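Local coordinates for protein PAN2-PAN3 deadenylation complex catalytic subunit pan2 (Neurospora crassa, PDB 4CZW) that is the catalytic subunit of the PAN2-PAN3 deadenylation complex, a poly(A)-specific exoribonuclease that probably shortens the poly(A) tails of mRNA, at residues Y87-M91 against Y533-W537; T182-I188 against Q256-N262; I573-P577 against L631-Y635. All coordinates share one frame; numbering follows the deposited sequence.

The three contacts spread along a construct that joins a ubiquitin-protease-like (pseudo-UCH) domain to the exonuclease domain. Contact 1 links helix 81-94 of the first domain to helix 529-541 of the second, closing a long loop of chain in which contact 2 is nested. Contact 2 pairs strands 183-190 and 250-262 in the four-stranded antiparallel sheet of the first domain. Contact 3 follows in series and packs helix 627-634 on the loop after helix 570-573. The centre of contact 1 is about 39 Å from that of contact 2 and about 34 Å from that of contact 3, which are themselves about 71 Å apart. Of the three, contact 1 alone joins the two domains.

Contact 1. Residues Y87-M91 against Y533-W537; sequences YVFDM and YKKLW
Tyr533 and Trp537, one turn apart on helix 529-541, both hold CG anti to the backbone N (chi1 -175° and -177°), and this common setting sends both rings against Tyr87 of helix 81-94. The helix segments run 12.8 Å apart at their axes, so these large side chains, rather than the backbones, make the join. Tyr533 brings CE1 over one face of the Tyr87 ring, 3.5 Å from Tyr87 CG, the two rings oblique to each other and the side chains passing head to tail. Toward Trp537, Tyr87 presents an edge: Tyr87 CE1 stands 3.9 Å from Trp537 CD2 over the indole face, the planes inclined at 55°, an edge-to-face pair.

The indole N-H is also used, since Trp537 NE1 gives Asp90 OD2 a weak, bent hydrogen bond of 2.7 Å. The other carboxylate oxygen, Asp90 OD1, is bonded to Gln93. One water joins Tyr87 OH to Lys534 NZ, whose chief partner is Thr73 O; a second donates to both Tyr87 O and Tyr533 OH, the latter hydroxyl being bonded to Asn559 O as well. The residues of the two helices that meet here are all buried, and the side chain of Tyr87 lies about 4 Å from that of the zinc ligand Cys83. The three rings thus form an aromatic cluster at a helix-to-helix domain interface, joining the pseudo-UCH domain to the exonuclease beside that zinc site.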
loop_
_atom_site.group_PDB
_atom_site.type_symbol
_atom_site.label_atom_id
_atom_site.label_comp_id
_atom_site.label_asym_id
_atom_site.label_seq_id
_atom_site.Cartn_x
_atom_site.Cartn_y
_atom_site.Cartn_z
ATOM N N TYR A 87 2.101 2.966 4.484
ATOM C CA TYR A 87 3.494 2.712 4.132
ATOM C C TYR A 87 3.637 2.431 2.640
ATOM O O TYR A 87 4.521 2.974 1.979
ATOM C CB TYR A 87 4.052 1.537 4.939
ATOM C CG TYR A 87 3.973 1.714 6.440
ATOM C CD1 TYR A 87 3.975 2.980 7.014
ATOM C CD2 TYR A 87 3.899 0.614 7.284
ATOM C CE1 TYR A 87 3.902 3.143 8.386
ATOM C CE2 TYR A 87 3.828 0.768 8.655
ATOM C CZ TYR A 87 3.829 2.033 9.200
ATOM O OH TYR A 87 3.757 2.188 10.567
ATOM N N VAL A 88 2.760 1.579 2.119
ATOM C CA VAL A 88 2.778 1.220 0.705
ATOM C C VAL A 88 2.451 2.425 -0.171
ATOM O O VAL A 88 3.108 2.662 -1.185
ATOM C CB VAL A 88 1.787 0.079 0.400
ATOM C CG1 VAL A 88 1.757 -0.220 -1.090
ATOM C CG2 VAL A 88 2.160 -1.167 1.186
ATOM N N PHE A 89 1.438 3.186 0.231
ATOM C CA PHE A 89 1.047 4.389 -0.498
ATOM C C PHE A 89 2.176 5.411 -0.501
ATOM O O PHE A 89 2.396 6.108 -1.492
ATOM C CB PHE A 89 -0.213 5.008 0.111
ATOM C CG PHE A 89 -1.456 4.187 -0.093
ATOM C CD1 PHE A 89 -1.471 3.132 -0.991
ATOM C CD2 PHE A 89 -2.612 4.477 0.611
ATOM C CE1 PHE A 89 -2.613 2.379 -1.178
ATOM C CE2 PHE A 89 -3.758 3.729 0.428
ATOM C CZ PHE A 89 -3.760 2.680 -0.469
ATOM N N ASP A 90 2.888 5.490 0.618
ATOM C CA ASP A 90 4.004 6.414 0.757
ATOM C C ASP A 90 5.144 6.021 -0.176
ATOM O O ASP A 90 5.801 6.879 -0.762
ATOM C CB ASP A 90 4.491 6.449 2.207
ATOM C CG ASP A 90 5.356 7.656 2.502
ATOM O OD1 ASP A 90 5.195 8.684 1.811
ATOM O OD2 ASP A 90 6.188 7.577 3.430
HETATM N N MSE A 91 5.369 4.719 -0.315
HETATM C CA MSE A 91 6.418 4.219 -1.195
HETATM C C MSE A 91 6.091 4.489 -2.660
HETATM O O MSE A 91 6.980 4.778 -3.458
HETATM C CB MSE A 91 6.637 2.720 -0.978
HETATM C CG MSE A 91 7.250 2.373 0.367
HETATM SE SE MSE A 91 7.763 0.496 0.498
HETATM C CE MSE A 91 6.015 -0.333 0.265
ATOM N N TYR A 533 9.813 -0.500 12.259
ATOM C CA TYR A 533 9.608 0.120 10.955
ATOM C C TYR A 533 9.060 1.532 11.110
ATOM O O TYR A 533 9.417 2.434 10.351
ATOM C CB TYR A 533 8.655 -0.723 10.101
ATOM C CG TYR A 533 8.477 -0.213 8.687
ATOM C CD1 TYR A 533 7.528 0.760 8.391
ATOM C CD2 TYR A 533 9.252 -0.707 7.647
ATOM C CE1 TYR A 533 7.364 1.230 7.101
ATOM C CE2 TYR A 533 9.094 -0.245 6.355
ATOM C CZ TYR A 533 8.148 0.722 6.088
ATOM O OH TYR A 533 7.988 1.185 4.801
ATOM N N LYS A 534 8.187 1.712 12.097
ATOM C CA LYS A 534 7.549 3.000 12.346
ATOM C C LYS A 534 8.585 4.082 12.626
ATOM O O LYS A 534 8.443 5.217 12.175
ATOM C CB LYS A 534 6.569 2.890 13.516
ATOM C CG LYS A 534 5.698 4.116 13.723
ATOM C CD LYS A 534 4.780 3.936 14.921
ATOM C CE LYS A 534 3.872 5.139 15.118
ATOM N NZ LYS A 534 2.917 5.306 13.987
ATOM N N LYS A 535 9.628 3.718 13.366
ATOM C CA LYS A 535 10.712 4.643 13.677
ATOM C C LYS A 535 11.414 5.104 12.407
ATOM O O LYS A 535 11.606 6.300 12.189
ATOM C CB LYS A 535 11.721 3.992 14.625
ATOM C CG LYS A 535 11.129 3.525 15.942
ATOM C CD LYS A 535 12.182 2.856 16.807
ATOM C CE LYS A 535 11.587 2.351 18.110
ATOM N NZ LYS A 535 12.605 1.663 18.951
ATOM N N LEU A 536 11.792 4.144 11.569
ATOM C CA LEU A 536 12.490 4.439 10.325
ATOM C C LEU A 536 11.611 5.241 9.371
ATOM O O LEU A 536 12.089 6.147 8.690
ATOM C CB LEU A 536 12.949 3.143 9.652
ATOM C CG LEU A 536 13.833 2.229 10.502
ATOM C CD1 LEU A 536 14.278 1.014 9.703
ATOM C CD2 LEU A 536 15.033 2.994 11.038
ATOM N N TRP A 537 10.323 4.908 9.335
ATOM C CA TRP A 537 9.377 5.594 8.462
ATOM C C TRP A 537 9.213 7.055 8.868
ATOM O O TRP A 537 9.114 7.937 8.015
ATOM C CB TRP A 537 8.019 4.888 8.479
ATOM C CG TRP A 537 7.021 5.500 7.543
ATOM C CD1 TRP A 537 6.956 5.332 6.191
ATOM C CD2 TRP A 537 5.942 6.379 7.889
ATOM N NE1 TRP A 537 5.907 6.051 5.672
ATOM C CE2 TRP A 537 5.268 6.703 6.694
ATOM C CE3 TRP A 537 5.481 6.924 9.092
ATOM C CZ2 TRP A 537 4.159 7.545 6.668
ATOM C CZ3 TRP A 537 4.380 7.760 9.064
ATOM C CH2 TRP A 537 3.731 8.063 7.859
HETATM O O HOH W 1 2.457 4.169 11.391
HETATM O O HOH W 2 7.075 3.184 3.632
#

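Contact 2. Residues T182-I188 against Q256-N262; sequences TDARYQI and QRKIIFN
Arg185 and Ile259 face each other as a hydrogen-bonded antiparallel pair, with Arg185 N to Ile259 O at 3.0 Å and the return bond from Ile259 N to Arg185 O at 2.7 Å. Gln187 and Arg257 repeat the pattern. At the other end Asp183 O is gripped twice, by Phe261 N at 2.7 Å and by Asn262 N at 3.0 Å. Two residues thus oppose one, and the helical backbone at Phe261 (phi -99°, psi -53°) completes a classic beta bulge. The Phe261 ring there meets Arg185 edge-on, CZ lying 3.3 Å from Arg185 NE.

On the sheet face carrying Ala184, Tyr186 and Ile188, Lys258 has CG anti to the backbone N (chi1 -173°) and an extended chain, which carries its methylenes across the Tyr186 ring, Lys258 CG lying 4.3 Å from the ring centroid over one face, a CH-pi contact. With an alanine in place of Tyr186, the Lys258 methylenes would probably lose this flat support and be freer to turn.

Farther out, Lys258 NZ bonds Thr203 and Asp183 OD1 forms a salt bridge with Lys177, while Tyr186 and Gln256 bond through the backbone to Arg199 and Ala239 of the flanking strands 196-201 and 238-245. The sheet leads to the zinc held by Cys190, Cys193, Cys245 and Cys248, consistent with the zinc-tipped fingers of the ubiquitin-specific protease fold.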
loop_
_atom_site.group_PDB
_atom_site.type_symbol
_atom_site.label_atom_id
_atom_site.label_comp_id
_atom_site.label_asym_id
_atom_site.label_seq_id
_atom_site.Cartn_x
_atom_site.Cartn_y
_atom_site.Cartn_z
ATOM N N THR A 182 -22.251 2.311 2.785
ATOM C CA THR A 182 -23.549 2.649 2.220
ATOM C C THR A 182 -24.578 2.652 3.344
ATOM O O THR A 182 -25.053 1.596 3.763
ATOM C CB THR A 182 -23.981 1.658 1.123
ATOM O OG1 THR A 182 -23.021 1.669 0.058
ATOM C CG2 THR A 182 -25.348 2.035 0.570
ATOM N N ASP A 183 -24.902 3.841 3.841
ATOM C CA ASP A 183 -25.840 3.980 4.949
ATOM C C ASP A 183 -27.230 3.496 4.551
ATOM O O ASP A 183 -27.919 4.140 3.760
ATOM C CB ASP A 183 -25.898 5.435 5.420
ATOM C CG ASP A 183 -26.786 5.621 6.633
ATOM O OD1 ASP A 183 -26.921 4.665 7.427
ATOM O OD2 ASP A 183 -27.347 6.725 6.797
ATOM N N ALA A 184 -27.635 2.356 5.102
ATOM C CA ALA A 184 -28.915 1.755 4.743
ATOM C C ALA A 184 -29.447 0.827 5.831
ATOM O O ALA A 184 -28.746 0.500 6.788
ATOM C CB ALA A 184 -28.786 1.000 3.428
ATOM N N ARG A 185 -30.700 0.411 5.668
ATOM C CA ARG A 185 -31.330 -0.549 6.568
ATOM C C ARG A 185 -32.483 -1.243 5.852
ATOM O O ARG A 185 -33.030 -0.714 4.885
ATOM C CB ARG A 185 -31.830 0.138 7.840
ATOM C CG ARG A 185 -32.973 1.115 7.617
ATOM C CD ARG A 185 -33.492 1.670 8.934
ATOM N NE ARG A 185 -34.602 2.597 8.738
ATOM C CZ ARG A 185 -35.250 3.206 9.726
ATOM N NH1 ARG A 185 -34.900 2.985 10.986
ATOM N NH2 ARG A 185 -36.249 4.035 9.455
ATOM N N TYR A 186 -32.850 -2.429 6.327
ATOM C CA TYR A 186 -33.924 -3.194 5.705
ATOM C C TYR A 186 -35.273 -2.934 6.365
ATOM O O TYR A 186 -35.409 -3.030 7.584
ATOM C CB TYR A 186 -33.612 -4.691 5.747
ATOM C CG TYR A 186 -32.551 -5.128 4.765
ATOM C CD1 TYR A 186 -32.866 -5.367 3.434
ATOM C CD2 TYR A 186 -31.235 -5.307 5.169
ATOM C CE1 TYR A 186 -31.901 -5.768 2.531
ATOM C CE2 TYR A 186 -30.262 -5.709 4.272
ATOM C CZ TYR A 186 -30.600 -5.938 2.955
ATOM O OH TYR A 186 -29.635 -6.336 2.059
ATOM N N GLN A 187 -36.268 -2.603 5.548
ATOM C CA GLN A 187 -37.636 -2.467 6.026
ATOM C C GLN A 187 -38.411 -3.751 5.757
ATOM O O GLN A 187 -38.737 -4.063 4.611
ATOM C CB GLN A 187 -38.334 -1.279 5.363
ATOM C CG GLN A 187 -39.821 -1.191 5.669
ATOM C CD GLN A 187 -40.525 -0.116 4.865
ATOM O OE1 GLN A 187 -40.106 1.041 4.852
ATOM N NE2 GLN A 187 -41.600 -0.496 4.183
ATOM N N ILE A 188 -38.696 -4.495 6.819
ATOM C CA ILE A 188 -39.426 -5.750 6.702
ATOM C C ILE A 188 -40.903 -5.552 7.026
ATOM O O ILE A 188 -41.274 -5.353 8.183
ATOM C CB ILE A 188 -38.837 -6.828 7.627
ATOM C CG1 ILE A 188 -37.339 -6.994 7.359
ATOM C CG2 ILE A 188 -39.569 -8.147 7.442
ATOM C CD1 ILE A 188 -36.670 -8.023 8.242
ATOM N N GLN A 256 -39.481 -7.299 2.120
ATOM C CA GLN A 256 -38.233 -6.750 2.634
ATOM C C GLN A 256 -37.519 -5.911 1.581
ATOM O O GLN A 256 -37.112 -6.423 0.539
ATOM C CB GLN A 256 -37.323 -7.880 3.113
ATOM C CG GLN A 256 -37.978 -8.800 4.130
ATOM C CD GLN A 256 -37.494 -10.233 4.021
ATOM O OE1 GLN A 256 -36.609 -10.543 3.225
ATOM N NE2 GLN A 256 -38.080 -11.117 4.822
ATOM N N ARG A 257 -37.370 -4.620 1.857
ATOM C CA ARG A 257 -36.704 -3.719 0.924
ATOM C C ARG A 257 -35.562 -2.977 1.605
ATOM O O ARG A 257 -35.701 -2.497 2.730
ATOM C CB ARG A 257 -37.706 -2.726 0.334
ATOM C CG ARG A 257 -39.004 -3.365 -0.127
ATOM C CD ARG A 257 -39.815 -2.421 -0.994
ATOM N NE ARG A 257 -41.128 -2.974 -1.312
ATOM C CZ ARG A 257 -41.916 -2.518 -2.280
ATOM N NH1 ARG A 257 -41.521 -1.506 -3.039
ATOM N NH2 ARG A 257 -43.098 -3.083 -2.494
ATOM N N LYS A 258 -34.429 -2.888 0.918
ATOM C CA LYS A 258 -33.266 -2.194 1.456
ATOM C C LYS A 258 -33.408 -0.688 1.277
ATOM O O LYS A 258 -33.205 -0.160 0.183
ATOM C CB LYS A 258 -31.983 -2.690 0.786
ATOM C CG LYS A 258 -30.711 -2.142 1.412
ATOM C CD LYS A 258 -29.476 -2.818 0.838
ATOM C CE LYS A 258 -28.217 -2.376 1.569
ATOM N NZ LYS A 258 -27.004 -3.088 1.079
ATOM N N ILE A 259 -33.762 -0.000 2.358
ATOM C CA ILE A 259 -33.920 1.448 2.330
ATOM C C ILE A 259 -32.561 2.131 2.408
ATOM O O ILE A 259 -31.871 2.042 3.422
ATOM C CB ILE A 259 -34.807 1.945 3.486
ATOM C CG1 ILE A 259 -36.098 1.127 3.559
ATOM C CG2 ILE A 259 -35.111 3.426 3.325
ATOM C CD1 ILE A 259 -36.938 1.193 2.301
ATOM N N ILE A 260 -32.184 2.817 1.334
ATOM C CA ILE A 260 -30.862 3.425 1.237
ATOM C C ILE A 260 -30.881 4.906 1.611
ATOM O O ILE A 260 -31.634 5.694 1.040
ATOM C CB ILE A 260 -30.289 3.264 -0.184
ATOM C CG1 ILE A 260 -30.222 1.779 -0.553
ATOM C CG2 ILE A 260 -28.915 3.909 -0.286
ATOM C CD1 ILE A 260 -29.720 1.510 -1.951
ATOM N N PHE A 261 -30.042 5.273 2.576
ATOM C CA PHE A 261 -29.980 6.645 3.067
ATOM C C PHE A 261 -28.830 7.424 2.434
ATOM O O PHE A 261 -29.033 8.507 1.884
ATOM C CB PHE A 261 -29.838 6.655 4.591
ATOM C CG PHE A 261 -30.948 5.941 5.307
ATOM C CD1 PHE A 261 -32.266 6.118 4.922
ATOM C CD2 PHE A 261 -30.672 5.085 6.359
ATOM C CE1 PHE A 261 -33.289 5.460 5.578
ATOM C CE2 PHE A 261 -31.690 4.423 7.019
ATOM C CZ PHE A 261 -33.001 4.611 6.628
ATOM N N ASN A 262 -27.625 6.871 2.518
ATOM C CA ASN A 262 -26.445 7.530 1.967
ATOM C C ASN A 262 -25.547 6.595 1.167
ATOM O O ASN A 262 -25.452 5.403 1.457
ATOM C CB ASN A 262 -25.625 8.179 3.085
ATOM C CG ASN A 262 -26.155 9.541 3.480
ATOM O OD1 ASN A 262 -25.861 10.544 2.831
ATOM N ND2 ASN A 262 -26.935 9.585 4.555
#

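Contact 3. Residues I573-P577 against L631-Y635; sequences IFMKP and LEALY
Tyr635 directs its ring across the 573-577 loop so that edge and face do different work. Its hydroxyl, Tyr635 OH, donates a hydrogen bond of 3.0 Å to Phe574 O, arriving in the carbonyl plane on a lone pair, and Phe574 O lies near the plane of the ring at its edge. The same oxygen, Tyr635 OH, accepts a weak bond from Lys576 N at 3.4 Å, so one phenol bridges two backbone groups of the loop. Over one face of the ring sits Lys576 CB, 4.0 Å from the Tyr635 centroid and only 19° off the ring normal, a CH-pi contact. Bends at chi3 and chi4 turn the lysine end back over that ring, where Lys576 NZ is 5.2 Å from the centroid, too long for more than a feeble cation-pi pull.

Leu631, its CG anti to the backbone N (chi1 -169°), sets its two methyls against the loop backbone: CD2 comes within 3.6 Å of Met575 O. Leu634 crosses the Phe574 ring obliquely, with Leu634 CD1 3.8 Å from Phe574 CD1. Phe574 is the centre of an inverse gamma turn, closed by a weak bond from Met575 N to Ile573 O, just where helix 570-573 gives way to the loop. Around this joint, helix 604-623 touches Ile573 and Phe574 through Tyr618, while helix 585-592 meets Phe574 through Leu592 and Leu634 through Phe587 and Tyr591, so helix 627-634 is packed against both loop and helix.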
loop_
_atom_site.group_PDB
_atom_site.type_symbol
_atom_site.label_atom_id
_atom_site.label_comp_id
_atom_site.label_asym_id
_atom_site.label_seq_id
_atom_site.Cartn_x
_atom_site.Cartn_y
_atom_site.Cartn_z
ATOM N N ILE A 573 29.822 6.548 -3.103
ATOM C CA ILE A 573 30.798 7.629 -3.011
ATOM C C ILE A 573 32.177 7.210 -3.515
ATOM O O ILE A 573 32.779 7.897 -4.341
ATOM C CB ILE A 573 30.925 8.134 -1.561
ATOM C CG1 ILE A 573 29.684 8.933 -1.163
ATOM C CG2 ILE A 573 32.165 8.987 -1.400
ATOM C CD1 ILE A 573 29.726 9.461 0.255
ATOM N N PHE A 574 32.670 6.077 -3.024
ATOM C CA PHE A 574 34.006 5.616 -3.384
ATOM C C PHE A 574 33.998 4.715 -4.615
ATOM O O PHE A 574 34.549 3.614 -4.598
ATOM C CB PHE A 574 34.653 4.891 -2.203
ATOM C CG PHE A 574 35.023 5.802 -1.069
ATOM C CD1 PHE A 574 36.181 6.560 -1.125
ATOM C CD2 PHE A 574 34.212 5.907 0.049
ATOM C CE1 PHE A 574 36.525 7.405 -0.087
ATOM C CE2 PHE A 574 34.551 6.749 1.092
ATOM C CZ PHE A 574 35.709 7.499 1.024
HETATM N N MSE A 575 33.369 5.194 -5.682
HETATM C CA MSE A 575 33.420 4.522 -6.973
HETATM C C MSE A 575 34.196 5.359 -7.977
HETATM O O MSE A 575 34.044 6.579 -8.025
HETATM C CB MSE A 575 32.014 4.258 -7.516
HETATM C CG MSE A 575 31.243 3.163 -6.810
HETATM SE SE MSE A 575 29.599 2.729 -7.770
HETATM C CE MSE A 575 28.887 4.531 -7.987
ATOM N N LYS A 576 35.034 4.707 -8.775
ATOM C CA LYS A 576 35.621 5.373 -9.926
ATOM C C LYS A 576 34.591 5.295 -11.048
ATOM O O LYS A 576 34.228 4.201 -11.478
ATOM C CB LYS A 576 36.950 4.737 -10.332
ATOM C CG LYS A 576 37.970 5.741 -10.859
ATOM C CD LYS A 576 39.323 5.098 -11.136
ATOM C CE LYS A 576 39.417 4.559 -12.558
ATOM N NZ LYS A 576 38.507 3.408 -12.812
ATOM N N PRO A 577 34.120 6.463 -11.517
ATOM C CA PRO A 577 32.922 6.664 -12.345
ATOM C C PRO A 577 32.604 5.592 -13.408
ATOM O O PRO A 577 31.451 5.165 -13.461
ATOM C CB PRO A 577 33.199 8.017 -13.011
ATOM C CG PRO A 577 33.983 8.756 -11.988
ATOM C CD PRO A 577 34.848 7.727 -11.300
ATOM N N LEU A 631 41.141 8.134 -4.582
ATOM C CA LEU A 631 40.248 7.315 -5.394
ATOM C C LEU A 631 41.028 6.522 -6.441
ATOM O O LEU A 631 40.694 5.376 -6.738
ATOM C CB LEU A 631 39.188 8.189 -6.068
ATOM C CG LEU A 631 38.025 7.457 -6.740
ATOM C CD1 LEU A 631 37.333 6.535 -5.748
ATOM C CD2 LEU A 631 37.038 8.451 -7.328
ATOM N N GLU A 632 42.069 7.138 -6.991
ATOM C CA GLU A 632 42.945 6.462 -7.942
ATOM C C GLU A 632 43.729 5.348 -7.259
ATOM O O GLU A 632 43.921 4.271 -7.825
ATOM C CB GLU A 632 43.911 7.455 -8.593
ATOM C CG GLU A 632 43.262 8.411 -9.582
ATOM C CD GLU A 632 42.758 7.710 -10.830
ATOM O OE1 GLU A 632 43.294 6.634 -11.170
ATOM O OE2 GLU A 632 41.829 8.240 -11.474
ATOM N N ALA A 633 44.179 5.617 -6.038
ATOM C CA ALA A 633 44.960 4.653 -5.273
ATOM C C ALA A 633 44.122 3.434 -4.898
ATOM O O ALA A 633 44.632 2.317 -4.837
ATOM C CB ALA A 633 45.529 5.309 -4.026
ATOM N N LEU A 634 42.834 3.661 -4.651
ATOM C CA LEU A 634 41.905 2.581 -4.337
ATOM C C LEU A 634 41.790 1.591 -5.489
ATOM O O LEU A 634 41.562 0.400 -5.277
ATOM C CB LEU A 634 40.523 3.143 -3.998
ATOM C CG LEU A 634 40.238 3.472 -2.532
ATOM C CD1 LEU A 634 38.952 4.273 -2.405
ATOM C CD2 LEU A 634 40.152 2.193 -1.714
ATOM N N TYR A 635 41.949 2.087 -6.711
ATOM C CA TYR A 635 41.839 1.241 -7.892
ATOM C C TYR A 635 43.193 1.067 -8.578
ATOM O O TYR A 635 43.508 1.759 -9.546
ATOM C CB TYR A 635 40.813 1.822 -8.870
ATOM C CG TYR A 635 39.390 1.835 -8.341
ATOM C CD1 TYR A 635 38.919 2.897 -7.580
ATOM C CD2 TYR A 635 38.517 0.785 -8.609
ATOM C CE1 TYR A 635 37.621 2.914 -7.097
ATOM C CE2 TYR A 635 37.217 0.794 -8.130
ATOM C CZ TYR A 635 36.775 1.860 -7.375
ATOM O OH TYR A 635 35.483 1.874 -6.897
#